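Local coordinates for endo-1,4-beta-xylanase (Pseudoalteromonas haloplanktis, PDB 1H12), which hydrolyses xylan as a cold-adapted family 8 glycoside hydrolase, cutting beta-1,4 linkages within the polysaccharide chain, at residues 100-104 with 105-109; 227-230 with 231-235; 237-240 with 241-245; 271-274 with 275-279; 385-388 with 389-393. All blocks are in the same frame, centred on the assembly; numbering follows the deposited sequence.

Interaction 1 of 5, residues 100-104 with 105-109; sequences WRFAK and AYQKN
Residues 100-107 run through the last turns of helix 93-107, where Ala105 N and Tyr106 N bond back to Arg101 O and Phe102 O in alpha-helical i to i+4 fashion before the spiral widens into a pi-type turn. At that widening Ala103 O accepts two backbone donors, Gln107 N at 2.9 Å and Lys108 N at 3.0 Å, the latter almost in line with the carbonyl, so one oxygen is gripped twice as the helix winds down. One turn apart, Phe102 and Tyr106 form a T-shaped pair, the edge of Tyr106 toward the face of Phe102. Phe102 has CG anti to the backbone N (chi1 -177°) while Tyr106 keeps CG beside its own N (chi1 -55°), which brings Tyr106 CD2 over the rim of one Phe102 face, 3.5 Å from Phe102 CD2. The ring planes stand 63° apart with centroids 5.1 Å from each other. Tyr63 meets the Phe102 ring, Tyr53 packs edge-to-face with Tyr106, and Leu126 of strand 123-128 touches both Phe102 and Tyr106, fastening the helix end to the five-stranded antiparallel sheet. Arg101, Lys104 and Lys108 make salt bridges to Glu165, Asp171 and Asp111, respectively. On the inward side, the extended Gln107 chain crosses Phe102 nearly at a right angle and sets its buried OE1, which has no hydrogen-bonding partner in the model, 3.1 Å from Ala103 CB.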
loop_
_atom_site.group_PDB
_atom_site.type_symbol
_atom_site.label_atom_id
_atom_site.label_comp_id
_atom_site.label_asym_id
_atom_site.label_seq_id
_atom_site.Cartn_x
_atom_site.Cartn_y
_atom_site.Cartn_z
ATOM N N TRP A 100 14.135 -3.829 -7.969
ATOM C CA TRP A 100 13.490 -3.805 -9.280
ATOM C C TRP A 100 14.092 -4.880 -10.200
ATOM O O TRP A 100 13.376 -5.559 -10.928
ATOM C CB TRP A 100 13.555 -2.406 -9.906
ATOM C CG TRP A 100 12.946 -2.310 -11.251
ATOM C CD1 TRP A 100 13.541 -1.816 -12.353
ATOM C CD2 TRP A 100 11.651 -2.793 -11.683
ATOM N NE1 TRP A 100 12.723 -1.949 -13.444
ATOM C CE2 TRP A 100 11.554 -2.544 -13.047
ATOM C CE3 TRP A 100 10.546 -3.408 -11.055
ATOM C CZ2 TRP A 100 10.455 -2.970 -13.799
ATOM C CZ3 TRP A 100 9.466 -3.792 -11.790
ATOM C CH2 TRP A 100 9.415 -3.591 -13.163
ATOM N N ARG A 101 15.421 -5.086 -10.096
ATOM C CA ARG A 101 16.034 -6.109 -10.897
ATOM C C ARG A 101 15.413 -7.464 -10.613
ATOM O O ARG A 101 15.168 -8.284 -11.517
ATOM C CB ARG A 101 17.545 -6.151 -10.626
ATOM C CG ARG A 101 18.350 -6.904 -11.687
ATOM C CD ARG A 101 19.833 -7.088 -11.334
ATOM N NE ARG A 101 20.426 -5.804 -10.993
ATOM C CZ ARG A 101 20.703 -5.368 -9.765
ATOM N NH1 ARG A 101 20.745 -6.188 -8.725
ATOM N NH2 ARG A 101 20.991 -4.074 -9.586
ATOM N N PHE A 102 15.179 -7.748 -9.324
ATOM C CA PHE A 102 14.548 -9.006 -8.926
ATOM C C PHE A 102 13.155 -9.129 -9.480
ATOM O O PHE A 102 12.738 -10.174 -9.992
ATOM C CB PHE A 102 14.509 -9.070 -7.401
ATOM C CG PHE A 102 13.952 -10.364 -6.854
ATOM C CD1 PHE A 102 12.570 -10.575 -6.736
ATOM C CD2 PHE A 102 14.812 -11.372 -6.466
ATOM C CE1 PHE A 102 12.096 -11.763 -6.281
ATOM C CE2 PHE A 102 14.299 -12.575 -5.993
ATOM C CZ PHE A 102 12.955 -12.759 -5.915
ATOM N N ALA A 103 12.373 -8.076 -9.355
ATOM C CA ALA A 103 10.970 -8.112 -9.795
ATOM C C ALA A 103 10.910 -8.392 -11.300
ATOM O O ALA A 103 10.146 -9.267 -11.742
ATOM C CB ALA A 103 10.282 -6.793 -9.473
ATOM N N LYS A 104 11.667 -7.633 -12.075
ATOM C CA LYS A 104 11.600 -7.752 -13.495
ATOM C C LYS A 104 12.079 -9.119 -13.989
ATOM O O LYS A 104 11.534 -9.670 -14.938
ATOM C CB LYS A 104 12.339 -6.560 -14.139
ATOM C CG LYS A 104 12.172 -6.361 -15.571
ATOM C CD LYS A 104 12.889 -4.992 -16.020
ATOM C CE LYS A 104 12.716 -4.812 -17.467
ATOM N NZ LYS A 104 13.470 -3.648 -17.845
ATOM N N ALA A 105 13.079 -9.680 -13.317
ATOM C CA ALA A 105 13.635 -10.960 -13.722
ATOM C C ALA A 105 12.773 -12.136 -13.271
ATOM O O ALA A 105 12.630 -13.102 -14.022
ATOM C CB ALA A 105 15.028 -11.157 -13.148
ATOM N N TYR A 106 12.284 -12.087 -12.045
ATOM C CA TYR A 106 11.753 -13.269 -11.394
ATOM C C TYR A 106 10.255 -13.210 -11.089
ATOM O O TYR A 106 9.606 -14.258 -11.058
ATOM C CB TYR A 106 12.547 -13.563 -10.120
ATOM C CG TYR A 106 14.013 -13.696 -10.319
ATOM C CD1 TYR A 106 14.545 -14.621 -11.196
ATOM C CD2 TYR A 106 14.921 -12.892 -9.653
ATOM C CE1 TYR A 106 15.907 -14.748 -11.390
ATOM C CE2 TYR A 106 16.271 -13.004 -9.851
ATOM C CZ TYR A 106 16.762 -13.925 -10.741
ATOM O OH TYR A 106 18.134 -14.029 -10.910
ATOM N N GLN A 107 9.699 -12.031 -10.818
ATOM C CA GLN A 107 8.270 -11.909 -10.596
ATOM C C GLN A 107 7.467 -11.784 -11.869
ATOM O O GLN A 107 6.342 -12.293 -11.960
ATOM C CB GLN A 107 7.959 -10.775 -9.600
ATOM C CG GLN A 107 8.449 -11.075 -8.212
ATOM C CD GLN A 107 8.372 -9.882 -7.251
ATOM O OE1 GLN A 107 8.716 -8.759 -7.618
ATOM N NE2 GLN A 107 7.977 -10.154 -6.006
ATOM N N LYS A 108 8.000 -11.089 -12.874
ATOM C CA LYS A 108 7.251 -10.840 -14.096
ATOM C C LYS A 108 6.928 -12.147 -14.804
ATOM O O LYS A 108 7.855 -12.923 -15.135
ATOM C CB LYS A 108 8.054 -9.947 -15.023
ATOM C CG LYS A 108 7.291 -9.534 -16.237
ATOM C CD LYS A 108 8.191 -8.805 -17.266
ATOM C CE LYS A 108 7.526 -8.715 -18.607
ATOM N NZ LYS A 108 8.432 -8.126 -19.612
ATOM N N ASN A 109 5.687 -12.362 -15.163
ATOM C CA ASN A 109 5.313 -13.468 -16.061
ATOM C C ASN A 109 5.655 -13.051 -17.482
ATOM O O ASN A 109 5.433 -11.904 -17.900
ATOM C CB ASN A 109 3.823 -13.755 -15.973
ATOM C CG ASN A 109 3.368 -14.307 -14.651
ATOM O OD1 ASN A 109 2.299 -13.834 -14.101
ATOM N ND2 ASN A 109 4.006 -15.292 -14.139
#

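Interaction 2 of 5, residues 227-230 with 231-235; sequences QVAT and KSRTL
A regular alpha-helical turn in the middle of the long helix 219-243 joins 227-230 to 231-235, and its side chains meet through Arg233 and Ala229. Lys231 N, Ser232 N, Arg233 N and Thr234 N each bond to the carbonyl four residues back; the straightest of the four, Arg233 N to Ala229 O, spans 3.0 Å at 169°. Arg233 starts with CG beside its backbone N (chi1 -62°) and runs extended as far as NE, so it folds back along the preceding turn: CG lies 3.5 Å from Ala229 O, and NH1 comes 3.9 Å from Ala229 CB. In the plane of the guanidinium, at its edge, a water accepts from Arg233 NH1 at 3.0 Å and makes a weak, longer contact with Thr230 OG1. The far end of the group is held by two acids, since Arg233 NH2 forms salt bridges with both Asp210 and Asp292, tying this helix to helices 206-215 and 283-296. Ser232 OG bonds to His204, while on another flank Lys231 lays its CG 3.5 Å from Gln227 O and carries NZ on to Gln187, which also bonds the Gln227 amide. Such a helix, braced by its neighbours, fits the (alpha/alpha)6 barrel of family 8 glycoside hydrolases.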
loop_
_atom_site.group_PDB
_atom_site.type_symbol
_atom_site.label_atom_id
_atom_site.label_comp_id
_atom_site.label_asym_id
_atom_site.label_seq_id
_atom_site.Cartn_x
_atom_site.Cartn_y
_atom_site.Cartn_z
ATOM N N GLN A 227 -9.715 9.720 -15.320
ATOM C CA GLN A 227 -10.995 9.085 -15.147
ATOM C C GLN A 227 -10.885 7.948 -14.107
ATOM O O GLN A 227 -11.810 7.761 -13.299
ATOM C CB GLN A 227 -11.470 8.534 -16.464
ATOM C CG GLN A 227 -11.880 9.658 -17.433
ATOM C CD GLN A 227 -11.773 9.263 -18.884
ATOM O OE1 GLN A 227 -11.749 8.082 -19.226
ATOM N NE2 GLN A 227 -11.730 10.273 -19.756
ATOM N N VAL A 228 -9.793 7.189 -14.131
ATOM C CA VAL A 228 -9.576 6.159 -13.102
ATOM C C VAL A 228 -9.562 6.827 -11.732
ATOM O O VAL A 228 -10.137 6.311 -10.771
ATOM C CB VAL A 228 -8.268 5.383 -13.384
ATOM C CG1 VAL A 228 -7.951 4.433 -12.261
ATOM C CG2 VAL A 228 -8.385 4.571 -14.677
ATOM N N ALA A 229 -8.883 7.974 -11.601
ATOM C CA ALA A 229 -8.852 8.678 -10.322
ATOM C C ALA A 229 -10.249 9.034 -9.826
ATOM O O ALA A 229 -10.590 8.789 -8.662
ATOM C CB ALA A 229 -7.974 9.904 -10.415
ATOM N N THR A 230 -11.066 9.618 -10.700
ATOM C CA THR A 230 -12.400 10.001 -10.309
ATOM C C THR A 230 -13.230 8.797 -9.947
ATOM O O THR A 230 -13.977 8.808 -8.946
ATOM C CB THR A 230 -13.042 10.788 -11.475
ATOM O OG1 THR A 230 -12.291 11.952 -11.705
ATOM C CG2 THR A 230 -14.506 11.168 -11.149
ATOM N N LYS A 231 -13.144 7.729 -10.718
ATOM C CA LYS A 231 -13.926 6.532 -10.459
ATOM C C LYS A 231 -13.448 5.871 -9.166
ATOM O O LYS A 231 -14.276 5.217 -8.504
ATOM C CB LYS A 231 -13.828 5.568 -11.630
ATOM C CG LYS A 231 -14.738 5.969 -12.799
ATOM C CD LYS A 231 -14.734 4.930 -13.887
ATOM C CE LYS A 231 -15.705 5.163 -14.983
ATOM N NZ LYS A 231 -15.512 4.180 -16.153
ATOM N N SER A 232 -12.181 6.016 -8.819
ATOM C CA SER A 232 -11.660 5.418 -7.604
ATOM C C SER A 232 -12.201 6.155 -6.371
ATOM O O SER A 232 -12.604 5.527 -5.386
ATOM C CB SER A 232 -10.152 5.401 -7.641
ATOM O OG SER A 232 -9.628 4.801 -6.469
ATOM N N ARG A 233 -12.195 7.476 -6.443
ATOM C CA ARG A 233 -12.808 8.241 -5.358
ATOM C C ARG A 233 -14.297 7.889 -5.238
ATOM O O ARG A 233 -14.815 7.796 -4.120
ATOM C CB ARG A 233 -12.568 9.731 -5.521
ATOM C CG ARG A 233 -11.096 10.105 -5.471
ATOM C CD ARG A 233 -10.822 11.579 -5.298
ATOM N NE ARG A 233 -9.418 11.818 -5.249
ATOM C CZ ARG A 233 -8.631 12.019 -6.300
ATOM N NH1 ARG A 233 -9.117 12.241 -7.522
ATOM N NH2 ARG A 233 -7.330 12.027 -6.126
ATOM N N THR A 234 -14.992 7.720 -6.355
ATOM C CA THR A 234 -16.391 7.350 -6.303
ATOM C C THR A 234 -16.572 5.987 -5.663
ATOM O O THR A 234 -17.460 5.791 -4.827
ATOM C CB THR A 234 -17.000 7.439 -7.687
ATOM O OG1 THR A 234 -16.952 8.775 -8.120
ATOM C CG2 THR A 234 -18.489 6.938 -7.662
ATOM N N LEU A 235 -15.737 5.031 -6.030
ATOM C CA LEU A 235 -15.815 3.697 -5.439
ATOM C C LEU A 235 -15.611 3.779 -3.923
ATOM O O LEU A 235 -16.363 3.169 -3.159
ATOM C CB LEU A 235 -14.780 2.767 -6.120
ATOM C CG LEU A 235 -14.639 1.332 -5.627
ATOM C CD1 LEU A 235 -13.888 1.172 -4.349
ATOM C CD2 LEU A 235 -15.948 0.629 -5.551
HETATM O O HOH W 1 -11.868 13.023 -8.420
#

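Interaction 3 of 5, residues 237-240 with 241-245; sequences KNHF and TKVSG
Apolar packing over the last turn of helix 219-243 makes this a helix-end contact, with Val243 set against His239 and Phe240. With CG1 beside its own backbone N (chi1 -59°), Val243 puts that branch over one face of the imidazole in a CH-pi contact, 4.2 Å from the His239 ring centroid and displaced toward the rim. Its other methyl, CG2, reaches the Phe240 ring, 4.1 Å from CD1. Val243 N closes a helical bond to His239 O at 2.9 Å. His239 is fixed at both nitrogens, ND1 bonding to Gly260 O and NE2 to Thr253 N, so the loop beyond the helix holds the imidazole that Val243 covers. Phe240 instead packs on Val285, Ile286 and Val289 of helix 283-296. An alanine in place of Val243 would remove both methyl branches and would probably leave the imidazole face and Phe240 CD1 without these apolar neighbours. On the solvent-facing side, a water donates to Asn238 OD1 and also bonds Thr241 OG1, each at 2.9 Å.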
loop_
_atom_site.group_PDB
_atom_site.type_symbol
_atom_site.label_atom_id
_atom_site.label_comp_id
_atom_site.label_asym_id
_atom_site.label_seq_id
_atom_site.Cartn_x
_atom_site.Cartn_y
_atom_site.Cartn_z
ATOM N N LYS A 237 -15.923 6.418 -1.923
ATOM C CA LYS A 237 -17.068 7.111 -1.318
ATOM C C LYS A 237 -18.243 6.194 -1.178
ATOM O O LYS A 237 -18.906 6.169 -0.138
ATOM C CB LYS A 237 -17.466 8.319 -2.201
ATOM C CG LYS A 237 -16.602 9.440 -2.217
ATOM C CD LYS A 237 -17.163 10.639 -3.093
ATOM C CE LYS A 237 -16.381 10.718 -4.381
ATOM N NZ LYS A 237 -14.914 10.978 -4.100
ATOM N N ASN A 238 -18.543 5.460 -2.221
ATOM C CA ASN A 238 -19.668 4.526 -2.191
ATOM C C ASN A 238 -19.451 3.434 -1.158
ATOM O O ASN A 238 -20.380 3.053 -0.443
ATOM C CB ASN A 238 -19.899 3.936 -3.579
ATOM C CG ASN A 238 -20.496 4.911 -4.571
ATOM O OD1 ASN A 238 -21.040 5.961 -4.180
ATOM N ND2 ASN A 238 -20.432 4.550 -5.875
ATOM N N HIS A 239 -18.233 2.885 -1.112
ATOM C CA HIS A 239 -17.931 1.853 -0.128
ATOM C C HIS A 239 -18.116 2.376 1.279
ATOM O O HIS A 239 -18.728 1.703 2.121
ATOM C CB HIS A 239 -16.493 1.373 -0.357
ATOM C CG HIS A 239 -16.123 0.165 0.452
ATOM N ND1 HIS A 239 -16.744 -1.046 0.308
ATOM C CD2 HIS A 239 -15.208 0.004 1.428
ATOM C CE1 HIS A 239 -16.171 -1.910 1.173
ATOM N NE2 HIS A 239 -15.242 -1.296 1.877
ATOM N N PHE A 240 -17.610 3.555 1.554
ATOM C CA PHE A 240 -17.767 4.138 2.878
ATOM C C PHE A 240 -19.211 4.424 3.222
ATOM O O PHE A 240 -19.602 4.305 4.380
ATOM C CB PHE A 240 -16.811 5.313 3.101
ATOM C CG PHE A 240 -15.433 4.849 3.483
ATOM C CD1 PHE A 240 -15.206 4.379 4.754
ATOM C CD2 PHE A 240 -14.356 4.856 2.567
ATOM C CE1 PHE A 240 -13.965 3.916 5.130
ATOM C CE2 PHE A 240 -13.123 4.404 2.947
ATOM C CZ PHE A 240 -12.938 3.920 4.221
ATOM N N THR A 241 -20.024 4.809 2.262
ATOM C CA THR A 241 -21.460 4.954 2.497
ATOM C C THR A 241 -22.057 3.606 2.869
ATOM O O THR A 241 -22.845 3.513 3.800
ATOM C CB THR A 241 -22.129 5.537 1.256
ATOM O OG1 THR A 241 -21.620 6.855 0.983
ATOM C CG2 THR A 241 -23.665 5.628 1.413
ATOM N N LYS A 242 -21.709 2.579 2.148
ATOM C CA LYS A 242 -22.268 1.251 2.359
ATOM C C LYS A 242 -21.826 0.630 3.654
ATOM O O LYS A 242 -22.604 -0.132 4.237
ATOM C CB LYS A 242 -21.976 0.324 1.182
ATOM C CG LYS A 242 -22.621 0.768 -0.128
ATOM C CD LYS A 242 -23.747 0.175 -0.412
ATOM C CE LYS A 242 -24.125 0.326 -1.965
ATOM N NZ LYS A 242 -25.125 -0.815 -2.043
ATOM N N VAL A 243 -20.626 0.952 4.152
ATOM C CA VAL A 243 -20.204 0.396 5.436
ATOM C C VAL A 243 -20.576 1.253 6.647
ATOM O O VAL A 243 -20.320 0.855 7.767
ATOM C CB VAL A 243 -18.705 0.023 5.481
ATOM C CG1 VAL A 243 -18.380 -0.994 4.424
ATOM C CG2 VAL A 243 -17.785 1.226 5.415
ATOM N N SER A 244 -21.182 2.415 6.376
ATOM C CA SER A 244 -21.582 3.254 7.530
ATOM C C SER A 244 -22.723 2.651 8.306
ATOM O O SER A 244 -23.655 2.110 7.764
ATOM C CB SER A 244 -21.992 4.640 6.991
ATOM O OG SER A 244 -22.399 5.486 8.048
ATOM N N GLY A 245 -22.627 2.764 9.618
ATOM C CA GLY A 245 -23.700 2.272 10.511
ATOM C C GLY A 245 -23.895 0.785 10.367
ATOM O O GLY A 245 -23.030 0.008 9.898
HETATM O O HOH W 2 -21.801 7.430 -1.836
#

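Interaction 4 of 5, residues 271-274 with 275-279; sequences QANP and GQWYE
Pro274 leans its CB-CG-CD edge over the Trp277 indole, with CD over the centre of one face and 3.7 Å from the centroid of the five-membered ring, a CH-pi contact only 17° off the ring normal. Pro274 CG extends the cover toward the pyrrole nitrogen, 3.6 Å from Trp277 NE1. Toward the six-membered ring, Asn273 brings its amide within 22° of parallel to the indole, with OD1 3.2 Å from Trp277 CZ3. A type I beta turn from Pro274 to Trp277 makes this possible, closed by Trp277 N to Pro274 O at 3.3 Å; the donor stands well above the carbonyl plane, though the N-H points almost straight at the oxygen. The turn leads into strand 277-278, an outer strand of a small three-stranded antiparallel sheet. With CG beside its backbone N (chi1 -79°), Trp277 folds its indole back over the turn. A serine in place of Trp277 would probably strip the cover from the Pro274 ring and cost the Asn273 amide its ring neighbour. That amide has a second hold: one water accepts from Asn273 ND2 and donates to Glu279, lying 2.6 Å from Glu279 OE1. Further out, Glu279 receives the backbone N-H groups of Asp281 and Ala282, and Gln276 OE1 takes that of Gly265.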
loop_
_atom_site.group_PDB
_atom_site.type_symbol
_atom_site.label_atom_id
_atom_site.label_comp_id
_atom_site.label_asym_id
_atom_site.label_seq_id
_atom_site.Cartn_x
_atom_site.Cartn_y
_atom_site.Cartn_z
ATOM N N GLN A 271 -10.190 -18.292 -1.936
ATOM C CA GLN A 271 -10.354 -17.012 -1.216
ATOM C C GLN A 271 -9.924 -17.215 0.198
ATOM O O GLN A 271 -10.319 -18.133 0.909
ATOM C CB GLN A 271 -11.808 -16.608 -1.287
ATOM C CG GLN A 271 -12.144 -15.324 -0.611
ATOM C CD GLN A 271 -13.606 -14.957 -0.760
ATOM O OE1 GLN A 271 -14.143 -14.102 0.075
ATOM N NE2 GLN A 271 -14.237 -15.493 -1.718
ATOM N N ALA A 272 -9.094 -16.283 0.699
ATOM C CA ALA A 272 -8.493 -16.509 2.010
ATOM C C ALA A 272 -9.418 -16.229 3.200
ATOM O O ALA A 272 -9.305 -16.844 4.219
ATOM C CB ALA A 272 -7.255 -15.521 2.155
ATOM N N ASN A 273 -10.329 -15.266 3.078
ATOM C CA ASN A 273 -11.190 -14.790 4.181
ATOM C C ASN A 273 -12.490 -14.333 3.576
ATOM O O ASN A 273 -12.493 -13.925 2.405
ATOM C CB ASN A 273 -10.471 -13.513 4.866
ATOM C CG ASN A 273 -9.273 -13.859 5.566
ATOM O OD1 ASN A 273 -9.304 -14.723 6.502
ATOM N ND2 ASN A 273 -8.202 -13.307 5.146
ATOM N N PRO A 274 -13.555 -14.266 4.380
ATOM C CA PRO A 274 -14.812 -13.684 3.900
ATOM C C PRO A 274 -14.626 -12.280 3.372
ATOM O O PRO A 274 -13.813 -11.493 3.877
ATOM C CB PRO A 274 -15.718 -13.718 5.118
ATOM C CG PRO A 274 -15.176 -14.883 5.909
ATOM C CD PRO A 274 -13.684 -14.765 5.743
ATOM N N GLY A 275 -15.409 -11.938 2.351
ATOM C CA GLY A 275 -15.252 -10.633 1.725
ATOM C C GLY A 275 -15.549 -9.422 2.571
ATOM O O GLY A 275 -15.000 -8.348 2.328
ATOM N N GLN A 276 -16.385 -9.623 3.585
ATOM C CA GLN A 276 -16.852 -8.508 4.403
ATOM C C GLN A 276 -15.989 -8.306 5.614
ATOM O O GLN A 276 -16.257 -7.403 6.430
ATOM C CB GLN A 276 -18.326 -8.655 4.823
ATOM C CG GLN A 276 -18.603 -9.581 6.009
ATOM C CD GLN A 276 -18.538 -11.025 5.732
ATOM O OE1 GLN A 276 -18.337 -11.453 4.578
ATOM N NE2 GLN A 276 -18.776 -11.838 6.738
ATOM N N TRP A 277 -14.935 -9.087 5.776
ATOM C CA TRP A 277 -14.042 -8.820 6.892
ATOM C C TRP A 277 -13.228 -7.563 6.658
ATOM O O TRP A 277 -12.716 -7.328 5.570
ATOM C CB TRP A 277 -13.026 -9.971 7.051
ATOM C CG TRP A 277 -13.559 -11.176 7.738
ATOM C CD1 TRP A 277 -14.853 -11.471 8.021
ATOM C CD2 TRP A 277 -12.786 -12.240 8.289
ATOM N NE1 TRP A 277 -14.920 -12.659 8.712
ATOM C CE2 TRP A 277 -13.666 -13.121 8.905
ATOM C CE3 TRP A 277 -11.453 -12.516 8.307
ATOM C CZ2 TRP A 277 -13.249 -14.268 9.574
ATOM C CZ3 TRP A 277 -11.023 -13.667 9.004
ATOM C CH2 TRP A 277 -11.955 -14.492 9.611
ATOM N N TYR A 278 -13.098 -6.774 7.735
ATOM C CA TYR A 278 -12.015 -5.834 7.878
ATOM C C TYR A 278 -10.850 -6.659 8.342
ATOM O O TYR A 278 -10.823 -7.144 9.487
ATOM C CB TYR A 278 -12.380 -4.728 8.876
ATOM C CG TYR A 278 -11.238 -3.859 9.324
ATOM C CD1 TYR A 278 -10.855 -2.745 8.619
ATOM C CD2 TYR A 278 -10.519 -4.170 10.451
ATOM C CE1 TYR A 278 -9.802 -1.941 9.068
ATOM C CE2 TYR A 278 -9.497 -3.395 10.898
ATOM C CZ TYR A 278 -9.126 -2.263 10.226
ATOM O OH TYR A 278 -8.089 -1.488 10.714
ATOM N N GLU A 279 -9.900 -6.897 7.461
ATOM C CA GLU A 279 -8.751 -7.748 7.716
ATOM C C GLU A 279 -7.495 -7.047 7.208
ATOM O O GLU A 279 -7.441 -5.825 7.085
ATOM C CB GLU A 279 -8.998 -9.172 7.183
ATOM C CG GLU A 279 -9.450 -9.251 5.753
ATOM C CD GLU A 279 -8.626 -8.405 4.792
ATOM O OE1 GLU A 279 -7.636 -8.892 4.187
ATOM O OE2 GLU A 279 -8.970 -7.188 4.710
HETATM O O HOH W 3 -7.883 -11.222 3.096
#

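Interaction 5 of 5, residues 385-388 with 389-393; sequences LYML and AMLHV
Helix 379-392, in the buried interior of the catalytic domain, carries a Met-aromatic contact between Tyr386 and Met390, one turn apart. The two side chains lie side by side and point the same way. Met390 SD is 5.1 Å from the Tyr386 ring centroid, while Met390 CG is the closer atom, 3.9 Å from Tyr386 CE1. Tyr386 has CG anti to its N (chi1 -176°), whereas Met390 has CG beside its own N (chi1 -82°) and bends at chi2, which sets SD obliquely off the ring. On the next flank Met387 also bends, sending its methyl CE across to Leu391, 4.0 Å from CG and 4.1 Å from CD2. The backbone keeps i to i+4 bonds, Met390 N to Tyr386 O at 2.9 Å and a longer one, Leu391 N to Met387 O, at 3.3 Å. His392 CD2 comes 3.2 Å from Leu388 O, and its ring stacks on Phe397. Around the helix, Val33 of helix 29-40 touches Met390, Ala86 of helix 77-89 touches Met387 and Leu391, and Met287 of helix 283-296 meets Leu385. With polarisable sulfurs and methionine chains between aromatic and aliphatic groups, the cohesion among these side chains is dispersive, and the hydrogen bonds between the two segments run backbone to backbone.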
loop_
_atom_site.group_PDB
_atom_site.type_symbol
_atom_site.label_atom_id
_atom_site.label_comp_id
_atom_site.label_asym_id
_atom_site.label_seq_id
_atom_site.Cartn_x
_atom_site.Cartn_y
_atom_site.Cartn_z
ATOM N N LEU A 385 4.421 -1.839 6.441
ATOM C CA LEU A 385 3.537 -0.711 6.683
ATOM C C LEU A 385 4.158 0.309 7.589
ATOM O O LEU A 385 3.932 1.516 7.413
ATOM C CB LEU A 385 2.202 -1.172 7.259
ATOM C CG LEU A 385 1.301 -1.915 6.283
ATOM C CD1 LEU A 385 -0.003 -2.350 6.991
ATOM C CD2 LEU A 385 0.987 -1.122 5.077
ATOM N N TYR A 386 4.918 -0.126 8.590
ATOM C CA TYR A 386 5.604 0.785 9.491
ATOM C C TYR A 386 6.539 1.719 8.697
ATOM O O TYR A 386 6.565 2.931 8.917
ATOM C CB TYR A 386 6.374 -0.052 10.524
ATOM C CG TYR A 386 7.065 0.786 11.597
ATOM C CD1 TYR A 386 8.354 1.221 11.450
ATOM C CD2 TYR A 386 6.408 1.153 12.762
ATOM C CE1 TYR A 386 9.008 1.981 12.396
ATOM C CE2 TYR A 386 7.045 1.924 13.720
ATOM C CZ TYR A 386 8.339 2.343 13.530
ATOM O OH TYR A 386 8.994 3.088 14.473
ATOM N N MET A 387 7.282 1.153 7.756
ATOM C CA MET A 387 8.176 1.949 6.897
ATOM C C MET A 387 7.399 2.959 6.086
ATOM O O MET A 387 7.739 4.144 6.067
ATOM C CB MET A 387 8.971 0.984 5.986
ATOM C CG MET A 387 9.920 1.667 5.034
ATOM S SD MET A 387 11.441 2.311 5.742
ATOM C CE MET A 387 11.083 4.071 6.004
ATOM N N LEU A 388 6.337 2.524 5.408
ATOM C CA LEU A 388 5.549 3.465 4.620
ATOM C C LEU A 388 4.968 4.576 5.491
ATOM O O LEU A 388 5.013 5.746 5.107
ATOM C CB LEU A 388 4.427 2.729 3.877
ATOM C CG LEU A 388 4.867 1.796 2.775
ATOM C CD1 LEU A 388 3.648 1.034 2.266
ATOM C CD2 LEU A 388 5.515 2.527 1.644
ATOM N N ALA A 389 4.446 4.216 6.650
ATOM C CA ALA A 389 3.845 5.213 7.520
ATOM C C ALA A 389 4.900 6.244 8.003
ATOM O O ALA A 389 4.614 7.427 8.105
ATOM C CB ALA A 389 3.210 4.551 8.703
ATOM N N MET A 390 6.110 5.762 8.323
ATOM C CA MET A 390 7.150 6.666 8.729
ATOM C C MET A 390 7.406 7.732 7.682
ATOM O O MET A 390 7.650 8.902 8.027
ATOM C CB MET A 390 8.449 5.921 9.086
ATOM C CG MET A 390 8.485 5.339 10.479
ATOM S SD MET A 390 8.262 6.553 11.791
ATOM C CE MET A 390 9.287 7.466 11.369
ATOM N N LEU A 391 7.372 7.371 6.392
ATOM C CA LEU A 391 7.490 8.313 5.331
ATOM C C LEU A 391 6.292 9.282 5.275
ATOM O O LEU A 391 6.465 10.516 5.153
ATOM C CB LEU A 391 7.669 7.608 3.977
ATOM C CG LEU A 391 8.870 6.707 3.924
ATOM C CD1 LEU A 391 8.771 5.819 2.690
ATOM C CD2 LEU A 391 10.166 7.513 3.893
ATOM N N HIS A 392 5.087 8.739 5.365
ATOM C CA HIS A 392 3.900 9.531 5.283
ATOM C C HIS A 392 3.736 10.552 6.377
ATOM O O HIS A 392 3.124 11.595 6.130
ATOM C CB HIS A 392 2.658 8.637 5.280
ATOM C CG HIS A 392 2.345 8.025 3.960
ATOM N ND1 HIS A 392 1.987 8.786 2.879
ATOM C CD2 HIS A 392 2.316 6.717 3.585
ATOM C CE1 HIS A 392 1.764 7.943 1.865
ATOM N NE2 HIS A 392 1.946 6.682 2.263
ATOM N N VAL A 393 4.209 10.244 7.569
ATOM C CA VAL A 393 3.976 11.131 8.729
ATOM C C VAL A 393 5.111 12.095 8.979
ATOM O O VAL A 393 5.053 12.887 9.922
ATOM C CB VAL A 393 3.647 10.343 10.021
ATOM C CG1 VAL A 393 2.490 9.405 9.826
ATOM C CG2 VAL A 393 4.855 9.652 10.613
#

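How the interactions relate
From the N terminus the five contacts follow in series, each made between adjoining segments; none nests in or crosses another, and none closes a long loop. Interaction 1 ends helix 93-107 beside the five-stranded sheet. Interactions 2 and 3 share helix 219-243, the first midway along it and the second at its C-terminal end, with centres about 15 Å apart. The chain then passes through a loop to the turn of interaction 4, which leads into strand 277-278. Interaction 5 comes last, closest to the centre of the chain. Helix 283-296 links four of them: it meets Arg233 of interaction 2, Phe240 of interaction 3, Tyr278 of interaction 4 and Leu385 of interaction 5. Helix 77-89 touches interactions 1 and 5.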